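PDB 6IDN: ICChI, a glycosylated chitinase, which hydrolyses chitin as a glycosylated plant chitinase that also has lysozyme activity, and is built on the TIM-barrel fold of glycoside hydrolase family 18. Local coordinates for residues S238-L241 and P242-A246. Numbering follows the deposited sequence.
Sequences SEVL and PTIKA
V240 O takes the amide of I244 in a nearly straight helical bond (N to O 3.1 Å, 167° at the hydrogen) and a weak, bent one from T243 N, while L241 O accepts K245 N at 3.0 Å. These bonds carry helix 233-244 through a proline kink near its C-terminal end, in the beta-alpha-beta unit of the TIM barrel that runs from strand 213-219 to strand 250-256. P242 brings no amide hydrogen, and T243 N forms no i-4 bond but turns weakly to V240 O, which kinks the helix here; T243 OG1 lies 3.9 Å from E239 O. On the buried face, I244 holds CG1 between its own backbone N and carbonyl carbon (chi1 64°), which directs CD1 back along the helix to CD2 of L241 at 4.1 Å and CG1 of V240 at 4.3 Å. The same three residues reach the barrel wall, V240 and I244 on L216, L241 and I244 on Y250, and I244 also packs on L199 and W202 of helix 196-206. Shortening I244 to an alanine would take away CD1 and is likely to leave L241 CD2 and V240 CG1 without their shared methyl neighbour, opening a gap toward L216 and W202. Toward solvent, the extended chain of K245 carries NZ to a hydrogen bond with D271 O, its CG passing 3.2 Å from L241 O.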
loop_
_atom_site.group_PDB
_atom_site.type_symbol
_atom_site.label_atom_id
_atom_site.label_comp_id
_atom_site.label_asym_id
_atom_site.label_seq_id
_atom_site.Cartn_x
_atom_site.Cartn_y
_atom_site.Cartn_z
ATOM N N SER A 238 21.650 -11.488 1.574
ATOM C CA SER A 238 22.797 -11.728 2.439
ATOM C C SER A 238 23.040 -10.613 3.445
ATOM O O SER A 238 23.598 -10.879 4.512
ATOM C CB SER A 238 24.063 -11.953 1.608
ATOM O OG SER A 238 24.403 -10.782 0.896
ATOM N N GLU A 239 22.651 -9.375 3.140
ATOM C CA GLU A 239 22.983 -8.236 3.992
ATOM C C GLU A 239 21.817 -7.676 4.785
ATOM O O GLU A 239 22.050 -7.053 5.821
ATOM C CB GLU A 239 23.552 -7.082 3.156
ATOM C CG GLU A 239 24.802 -7.444 2.390
ATOM C CD GLU A 239 25.141 -6.457 1.298
ATOM O OE1 GLU A 239 24.722 -5.283 1.416
ATOM O OE2 GLU A 239 25.853 -6.849 0.342
ATOM N N VAL A 240 20.577 -7.829 4.312
ATOM C CA VAL A 240 19.467 -7.086 4.898
ATOM C C VAL A 240 18.434 -8.006 5.537
ATOM O O VAL A 240 18.119 -7.864 6.726
ATOM C CB VAL A 240 18.806 -6.192 3.837
ATOM C CG1 VAL A 240 17.545 -5.530 4.408
ATOM C CG2 VAL A 240 19.797 -5.155 3.357
ATOM N N LEU A 241 17.883 -8.936 4.756
ATOM C CA LEU A 241 16.824 -9.807 5.273
ATOM C C LEU A 241 17.176 -10.488 6.591
ATOM O O LEU A 241 16.351 -10.440 7.516
ATOM C CB LEU A 241 16.426 -10.836 4.205
ATOM C CG LEU A 241 15.615 -10.231 3.048
ATOM C CD1 LEU A 241 15.285 -11.277 2.009
ATOM C CD2 LEU A 241 14.342 -9.588 3.557
ATOM N N PRO A 242 18.345 -11.113 6.764
ATOM C CA PRO A 242 18.605 -11.794 8.048
ATOM C C PRO A 242 18.647 -10.843 9.235
ATOM O O PRO A 242 18.356 -11.260 10.362
ATOM C CB PRO A 242 19.959 -12.473 7.822
ATOM C CG PRO A 242 20.168 -12.491 6.341
ATOM C CD PRO A 242 19.465 -11.281 5.816
ATOM N N THR A 243 18.988 -9.573 9.016
ATOM C CA THR A 243 19.006 -8.601 10.104
ATOM C C THR A 243 17.594 -8.136 10.463
ATOM O O THR A 243 17.209 -8.157 11.640
ATOM C CB THR A 243 19.894 -7.405 9.727
ATOM O OG1 THR A 243 21.257 -7.845 9.537
ATOM C CG2 THR A 243 19.855 -6.345 10.840
ATOM N N ILE A 244 16.793 -7.733 9.470
ATOM C CA ILE A 244 15.472 -7.197 9.807
ATOM C C ILE A 244 14.515 -8.285 10.270
ATOM O O ILE A 244 13.550 -7.985 10.983
ATOM C CB ILE A 244 14.843 -6.399 8.646
ATOM C CG1 ILE A 244 14.576 -7.279 7.423
ATOM C CG2 ILE A 244 15.701 -5.178 8.298
ATOM C CD1 ILE A 244 13.830 -6.516 6.290
ATOM N N LYS A 245 14.767 -9.547 9.918
ATOM C CA LYS A 245 13.911 -10.624 10.414
ATOM C C LYS A 245 14.003 -10.795 11.927
ATOM O O LYS A 245 13.155 -11.478 12.513
ATOM C CB LYS A 245 14.286 -11.949 9.757
ATOM C CG LYS A 245 13.776 -12.155 8.339
ATOM C CD LYS A 245 14.453 -13.402 7.790
ATOM C CE LYS A 245 13.661 -14.134 6.715
ATOM N NZ LYS A 245 14.546 -15.163 6.061
ATOM N N ALA A 246 15.022 -10.220 12.573
ATOM C CA ALA A 246 15.108 -10.313 14.026
ATOM C C ALA A 246 14.097 -9.413 14.722
ATOM O O ALA A 246 13.806 -9.624 15.903
ATOM C CB ALA A 246 16.526 -9.980 14.497
#